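Local atomic coordinates of homoserine kinase (Listeria monocytogenes, PDB entry 3HUL), a protein that probably catalyses the ATP-dependent phosphorylation of L-homoserine to O-phospho-L-homoserine, a step of threonine biosynthesis, as a member of the GHMP kinase family. Residues A[31-36]-A[72-77]; A[40-45]-A[54-59]; A[237-242]-A[251-256]. All blocks are in the same frame, centred on the assembly; numbering follows the deposited sequence.

Interaction 1 (A[31-36]-A[72-77]); sequences LDIGAE and HHLVMT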
# COMPACT_ATOMS: atom_id res chain seq x y z
N LEU A 31 -12.43 21.04 23.72
CA LEU A 31 -12.12 21.91 24.85
C LEU A 31 -11.73 23.30 24.40
O LEU A 31 -10.93 23.47 23.47
CB LEU A 31 -10.96 21.35 25.68
CG LEU A 31 -11.21 20.06 26.45
CD1 LEU A 31 -9.87 19.54 26.97
CD2 LEU A 31 -12.20 20.28 27.58
N ASP A 32 -12.26 24.30 25.10
CA ASP A 32 -11.93 25.72 24.90
C ASP A 32 -11.28 26.23 26.20
O ASP A 32 -11.97 26.39 27.20
CB ASP A 32 -13.22 26.48 24.55
CG ASP A 32 -12.99 27.94 24.14
OD1 ASP A 32 -13.91 28.52 23.50
OD2 ASP A 32 -11.93 28.53 24.46
N ILE A 33 -9.97 26.45 26.18
CA ILE A 33 -9.20 26.81 27.38
C ILE A 33 -9.21 28.31 27.71
O ILE A 33 -8.74 29.15 26.91
CB ILE A 33 -7.74 26.36 27.26
CG1 ILE A 33 -7.66 24.86 27.02
CG2 ILE A 33 -6.93 26.80 28.51
CD1 ILE A 33 -6.36 24.47 26.38
N GLY A 34 -9.74 28.63 28.89
CA GLY A 34 -9.86 30.02 29.36
C GLY A 34 -8.77 30.49 30.30
O GLY A 34 -7.66 29.93 30.35
N ALA A 35 -9.09 31.52 31.08
CA ALA A 35 -8.12 32.20 31.93
C ALA A 35 -7.60 31.33 33.08
O ALA A 35 -8.30 30.45 33.56
CB ALA A 35 -8.72 33.51 32.49
N GLU A 36 -6.36 31.61 33.49
CA GLU A 36 -5.78 31.02 34.69
C GLU A 36 -6.68 31.38 35.88
O GLU A 36 -7.39 32.39 35.82
CB GLU A 36 -4.35 31.54 34.90
CG GLU A 36 -3.58 31.77 33.59
CD GLU A 36 -2.09 31.47 33.69
OE1 GLU A 36 -1.27 32.39 33.47
OE2 GLU A 36 -1.74 30.31 33.98
N HIS A 72 -7.06 26.35 35.37
CA HIS A 72 -7.77 27.17 34.39
C HIS A 72 -9.25 26.88 34.46
O HIS A 72 -9.65 25.87 35.02
CB HIS A 72 -7.31 26.82 32.97
CG HIS A 72 -5.99 27.41 32.60
ND1 HIS A 72 -5.88 28.47 31.73
CD2 HIS A 72 -4.73 27.07 32.94
CE1 HIS A 72 -4.60 28.77 31.56
NE2 HIS A 72 -3.88 27.93 32.29
N HIS A 73 -10.05 27.79 33.91
CA HIS A 73 -11.45 27.53 33.57
C HIS A 73 -11.45 27.06 32.12
O HIS A 73 -10.61 27.49 31.33
CB HIS A 73 -12.30 28.81 33.69
CG HIS A 73 -12.44 29.31 35.10
ND1 HIS A 73 -12.44 30.66 35.41
CD2 HIS A 73 -12.59 28.65 36.27
CE1 HIS A 73 -12.58 30.81 36.72
NE2 HIS A 73 -12.67 29.60 37.26
N LEU A 74 -12.39 26.17 31.78
CA LEU A 74 -12.45 25.55 30.44
C LEU A 74 -13.90 25.40 30.05
O LEU A 74 -14.76 25.36 30.91
CB LEU A 74 -11.79 24.16 30.43
CG LEU A 74 -10.39 24.04 31.03
CD1 LEU A 74 -10.49 23.48 32.44
CD2 LEU A 74 -9.50 23.15 30.21
N VAL A 75 -14.15 25.34 28.75
CA VAL A 75 -15.47 25.06 28.20
C VAL A 75 -15.36 23.81 27.33
O VAL A 75 -14.44 23.71 26.51
CB VAL A 75 -16.00 26.25 27.34
CG1 VAL A 75 -17.48 26.04 26.98
CG2 VAL A 75 -15.78 27.60 28.05
N MET A 76 -16.31 22.89 27.51
CA MET A 76 -16.29 21.56 26.88
C MET A 76 -17.54 21.34 26.04
O MET A 76 -18.66 21.45 26.55
CB MET A 76 -16.23 20.46 27.96
CG MET A 76 -15.31 19.28 27.62
SD MET A 76 -15.90 17.60 27.99
CE MET A 76 -15.93 17.57 29.76
N THR A 77 -17.35 21.04 24.76
CA THR A 77 -18.40 20.53 23.88
C THR A 77 -18.03 19.08 23.60
O THR A 77 -16.86 18.77 23.35
CB THR A 77 -18.47 21.33 22.55
OG1 THR A 77 -18.98 22.64 22.81
CG2 THR A 77 -19.39 20.67 21.54
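H72 carries its imidazole beside its own backbone N (chi1 -78°), a setting that brings ND1 up to the carbonyl of G34 on the facing strand. ND1 donates to G34 O over 2.7 Å in a nearly straight bond, with the oxygen lying in the ring plane, so the bond holds the rotation of the ring and requires a hydrogen on ND1. The E36 CA lies over one face of the H72 ring, 4.0 Å from its centroid in a CH-pi contact, and its side chain then runs alongside the imidazole. Backbone bonds continue the pairing: D32 and V75 exchange two, G34 N reaches H73 O at 2.8 Å, and H73 N reaches A35 O at 3.2 Å. L31 and M76 lie side by side, L31 CD2 pressed against M76 CG at 3.3 Å; with I33 and L74 they share the face covered by helix 88-103. D32 and V75 occupy the other face, where the carboxylate of D32 is bonded to S2 through OD2. The register shifts by one residue between I33 and E36. This is an antiparallel pair of strands interrupted by a beta bulge, within the mixed sheet of the N-terminal part of a GHMP kinase.

Interaction 2 (A[40-45]-A[54-59]); sequences WYIEHN and ETNVII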
# COMPACT_ATOMS: atom_id res chain seq x y z
N TRP A 40 -9.63 24.59 39.08
CA TRP A 40 -10.12 24.12 37.80
C TRP A 40 -11.64 24.15 37.77
O TRP A 40 -12.28 23.73 38.72
CB TRP A 40 -9.64 22.69 37.57
CG TRP A 40 -8.16 22.54 37.48
CD1 TRP A 40 -7.31 22.18 38.49
CD2 TRP A 40 -7.35 22.70 36.31
NE1 TRP A 40 -6.02 22.12 38.02
CE2 TRP A 40 -6.01 22.43 36.68
CE3 TRP A 40 -7.62 23.04 34.97
CZ2 TRP A 40 -4.94 22.49 35.77
CZ3 TRP A 40 -6.57 23.11 34.07
CH2 TRP A 40 -5.24 22.84 34.48
N TYR A 41 -12.20 24.66 36.69
CA TYR A 41 -13.62 24.45 36.41
C TYR A 41 -13.77 24.13 34.93
O TYR A 41 -13.10 24.73 34.09
CB TYR A 41 -14.47 25.68 36.76
CG TYR A 41 -15.96 25.45 36.59
CD1 TYR A 41 -16.66 24.59 37.46
CD2 TYR A 41 -16.68 26.07 35.56
CE1 TYR A 41 -18.03 24.36 37.31
CE2 TYR A 41 -18.07 25.84 35.40
CZ TYR A 41 -18.73 24.98 36.29
OH TYR A 41 -20.08 24.72 36.15
N ILE A 42 -14.66 23.19 34.62
CA ILE A 42 -15.07 22.93 33.25
C ILE A 42 -16.54 23.22 33.14
O ILE A 42 -17.35 22.59 33.83
CB ILE A 42 -14.85 21.45 32.82
CG1 ILE A 42 -13.39 21.04 32.93
CG2 ILE A 42 -15.34 21.22 31.40
CD1 ILE A 42 -13.15 19.57 32.72
N GLU A 43 -16.91 24.16 32.28
CA GLU A 43 -18.30 24.38 31.96
C GLU A 43 -18.71 23.37 30.91
O GLU A 43 -17.99 23.18 29.92
CB GLU A 43 -18.53 25.80 31.43
CG GLU A 43 -19.99 26.12 31.14
CD GLU A 43 -20.16 27.37 30.28
OE1 GLU A 43 -21.07 27.37 29.42
OE2 GLU A 43 -19.37 28.34 30.45
N HIS A 44 -19.84 22.72 31.14
CA HIS A 44 -20.41 21.76 30.20
C HIS A 44 -21.83 21.40 30.56
O HIS A 44 -22.24 21.57 31.71
CB HIS A 44 -19.56 20.48 30.10
CG HIS A 44 -19.72 19.53 31.25
ND1 HIS A 44 -20.83 18.73 31.41
CD2 HIS A 44 -18.87 19.20 32.25
CE1 HIS A 44 -20.67 17.97 32.48
NE2 HIS A 44 -19.49 18.24 33.01
N ASN A 45 -22.57 20.88 29.58
CA ASN A 45 -23.90 20.33 29.80
C ASN A 45 -24.02 18.87 29.31
O ASN A 45 -25.03 18.50 28.70
CB ASN A 45 -24.98 21.24 29.17
CG ASN A 45 -24.63 21.70 27.75
OD1 ASN A 45 -23.47 22.00 27.43
ND2 ASN A 45 -25.64 21.78 26.89
N GLU A 54 -11.53 19.38 39.35
CA GLU A 54 -10.29 18.63 39.22
C GLU A 54 -10.43 17.10 39.14
O GLU A 54 -9.45 16.42 38.85
CB GLU A 54 -9.30 19.02 40.34
CG GLU A 54 -9.39 18.18 41.65
CD GLU A 54 -9.91 18.99 42.85
OE1 GLU A 54 -11.11 18.85 43.22
OE2 GLU A 54 -9.10 19.75 43.44
N THR A 55 -11.62 16.58 39.43
CA THR A 55 -11.84 15.12 39.42
C THR A 55 -12.28 14.62 38.04
O THR A 55 -12.16 13.43 37.74
CB THR A 55 -12.80 14.60 40.54
OG1 THR A 55 -14.05 15.32 40.51
CG2 THR A 55 -12.14 14.73 41.94
N ASN A 56 -12.78 15.53 37.20
CA ASN A 56 -12.97 15.22 35.79
C ASN A 56 -11.71 14.55 35.22
O ASN A 56 -10.58 15.00 35.49
CB ASN A 56 -13.31 16.46 34.96
CG ASN A 56 -13.66 16.11 33.53
OD1 ASN A 56 -12.81 15.64 32.77
ND2 ASN A 56 -14.91 16.31 33.16
N VAL A 57 -11.94 13.48 34.47
CA VAL A 57 -10.88 12.66 33.87
C VAL A 57 -9.80 13.50 33.15
O VAL A 57 -8.59 13.30 33.36
CB VAL A 57 -11.53 11.58 32.93
CG1 VAL A 57 -10.54 11.00 31.95
CG2 VAL A 57 -12.18 10.46 33.78
N ILE A 58 -10.24 14.45 32.33
CA ILE A 58 -9.36 15.36 31.59
C ILE A 58 -8.36 16.05 32.52
O ILE A 58 -7.15 16.00 32.28
CB ILE A 58 -10.18 16.44 30.83
CG1 ILE A 58 -11.24 15.77 29.94
CG2 ILE A 58 -9.27 17.37 30.05
CD1 ILE A 58 -12.23 16.68 29.35
N ILE A 59 -8.87 16.64 33.59
CA ILE A 59 -8.03 17.37 34.55
C ILE A 59 -7.10 16.45 35.36
O ILE A 59 -5.90 16.74 35.49
CB ILE A 59 -8.89 18.32 35.44
CG1 ILE A 59 -9.70 19.27 34.55
CG2 ILE A 59 -7.99 19.14 36.39
CD1 ILE A 59 -10.91 19.92 35.21
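In the beta-alpha-beta unit of strand 41-43, helix 57-65 and strand 72-78, the helix start is packed on the first strand and its approach through W40, I42, N56 and I59. I59 is the central piece. Its CG2 methyl sits over one face of the W40 indole, 3.5 Å from the centroid of the five-membered ring and only 10° off the ring normal, a CH-pi contact. Its other branch goes to I42: the two side chains meet tip to tip, with I59 CD1 3.4 Å from I42 CD1, tighter than usual for two methyls. I59 can serve both because CG1 stands beside its backbone N (chi1 -55°) while CG2 is anti to that N, so the branches part toward different neighbours. The unit continues beyond the helix into strand 72-78, which lies parallel to 41-43 in the sheet; L74 of that strand packs on both W40 and I42.

At the start of the helix, I42 crosses the amide of N56 at about a right angle, CD1 lying 3.6 Å from N56 CG. N56 is the N-cap: its OD1 accepts from I58 N at 2.9 Å, the donor lying in the carbonyl plane, while ND2 is bonded to P51 O. Both ends of this buried amide therefore have partners. E54 touches the indole obliquely, its CB 4.2 Å from W40 CD1.

Interaction 3 (A[237-242]-A[251-256]); sequences QGAYAA and VLVFAP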
# COMPACT_ATOMS: atom_id res chain seq x y z
N GLN A 237 -28.53 -4.64 1.26
CA GLN A 237 -28.40 -3.47 0.39
C GLN A 237 -26.93 -3.15 -0.01
O GLN A 237 -26.68 -2.24 -0.80
CB GLN A 237 -29.03 -2.23 1.02
CG GLN A 237 -30.50 -2.41 1.45
CD GLN A 237 -31.04 -1.19 2.18
OE1 GLN A 237 -30.84 -0.06 1.76
NE2 GLN A 237 -31.73 -1.43 3.28
N GLY A 238 -25.98 -3.91 0.53
CA GLY A 238 -24.59 -3.80 0.11
C GLY A 238 -23.65 -3.30 1.20
O GLY A 238 -22.52 -2.91 0.93
N ALA A 239 -24.13 -3.27 2.45
CA ALA A 239 -23.26 -2.91 3.57
C ALA A 239 -22.25 -4.05 3.76
O ALA A 239 -22.51 -5.20 3.39
CB ALA A 239 -24.07 -2.65 4.83
N TYR A 240 -21.09 -3.73 4.33
CA TYR A 240 -20.06 -4.73 4.59
C TYR A 240 -20.30 -5.59 5.81
O TYR A 240 -20.00 -6.78 5.82
CB TYR A 240 -18.71 -4.05 4.75
CG TYR A 240 -18.37 -3.09 3.63
CD1 TYR A 240 -18.40 -3.51 2.30
CD2 TYR A 240 -17.98 -1.77 3.91
CE1 TYR A 240 -18.09 -2.63 1.25
CE2 TYR A 240 -17.65 -0.87 2.86
CZ TYR A 240 -17.71 -1.30 1.55
OH TYR A 240 -17.37 -0.45 0.53
N ALA A 241 -20.85 -4.99 6.85
CA ALA A 241 -20.84 -5.60 8.17
C ALA A 241 -21.61 -4.72 9.17
O ALA A 241 -21.73 -3.52 8.96
CB ALA A 241 -19.38 -5.75 8.65
N ALA A 242 -22.08 -5.34 10.24
CA ALA A 242 -22.63 -4.64 11.38
C ALA A 242 -21.99 -5.30 12.61
O ALA A 242 -22.01 -6.53 12.74
CB ALA A 242 -24.19 -4.75 11.43
N VAL A 251 -23.91 -0.10 18.01
CA VAL A 251 -23.70 -1.00 16.90
C VAL A 251 -23.32 -0.11 15.71
O VAL A 251 -23.94 0.95 15.48
CB VAL A 251 -24.96 -1.83 16.57
CG1 VAL A 251 -24.78 -2.67 15.30
CG2 VAL A 251 -25.33 -2.77 17.74
N LEU A 252 -22.26 -0.51 15.01
CA LEU A 252 -21.86 0.17 13.79
C LEU A 252 -22.11 -0.68 12.56
O LEU A 252 -21.85 -1.89 12.56
CB LEU A 252 -20.38 0.59 13.84
CG LEU A 252 -19.97 1.60 14.91
CD1 LEU A 252 -18.45 1.59 15.07
CD2 LEU A 252 -20.48 3.02 14.62
N VAL A 253 -22.62 -0.03 11.52
CA VAL A 253 -22.81 -0.65 10.24
C VAL A 253 -21.75 -0.04 9.34
O VAL A 253 -21.63 1.17 9.24
CB VAL A 253 -24.23 -0.35 9.66
CG1 VAL A 253 -24.38 -0.83 8.20
CG2 VAL A 253 -25.35 -0.96 10.57
N PHE A 254 -20.96 -0.89 8.69
CA PHE A 254 -19.93 -0.39 7.78
C PHE A 254 -20.47 -0.51 6.34
O PHE A 254 -20.94 -1.56 5.97
CB PHE A 254 -18.62 -1.19 7.96
CG PHE A 254 -17.95 -1.00 9.33
CD1 PHE A 254 -16.81 -0.20 9.47
CD2 PHE A 254 -18.45 -1.65 10.46
CE1 PHE A 254 -16.20 -0.01 10.74
CE2 PHE A 254 -17.85 -1.49 11.73
CZ PHE A 254 -16.71 -0.66 11.87
N ALA A 255 -20.38 0.55 5.55
CA ALA A 255 -21.01 0.56 4.21
C ALA A 255 -20.28 1.43 3.21
O ALA A 255 -19.68 2.42 3.59
CB ALA A 255 -22.47 1.05 4.33
N PRO A 256 -20.36 1.07 1.92
CA PRO A 256 -19.85 1.96 0.88
C PRO A 256 -20.39 3.37 1.10
O PRO A 256 -21.57 3.55 1.54
CB PRO A 256 -20.46 1.38 -0.39
CG PRO A 256 -20.67 -0.05 -0.10
CD PRO A 256 -20.99 -0.14 1.36
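The Y240 ring carries P256 over one face, with P256 CD 3.8 Å from the ring centroid in a CH-pi contact; the F254 ring has A241 O near its plane, at the edge. F254 lies in the antiparallel beta hairpin of strands 241-244 and 251-255, at the edge of the four-stranded sheet in the C-terminal part of this GHMP kinase, and Y240 just precedes the first strand. Here Y240 and A241 both face F254, a classic beta bulge: Y240 N donates to F254 O at 2.7 Å, and F254 N to A241 O at 2.8 Å. With CG set beside its backbone N (chi1 -51°), Y240 extends along the other strand past A255 to the proline. A239 CB meets V253 CG1 at 3.8 Å on the face where helices 227-235 and 260-268 pack on A239 and V253; A242 CB lies near V253 CG2 on the same face. Upstream, G238 ends the preceding helix in a Schellman motif with a positive phi of 115°, which turns the chain toward the hairpin. P256 also packs on N258 of the second subunit. At the helix end, G238 O comes within 3.2 Å of P256 CD.

Interactions 1 and 2 share one region: strand 72-78 pairs with strand 27-36 on one side and with 41-43 on the other, and L74 bonds through its backbone to Y41 and E43. Interaction 1 is mainly backbone pairing, partly buried, with both buried and exposed residues along it, whereas interaction 2 is a buried packing of side chains between sheet and helix, without a hydrogen bond across it. Interaction 3 stands apart, its centre about 38 Å from that of interaction 1 and across the chain's centre. It too is a bulged antiparallel pair, but a buried one within a hairpin, and its chemistry is intermediate: two backbone bonds combined with a proline-on-tyrosine CH-pi contact.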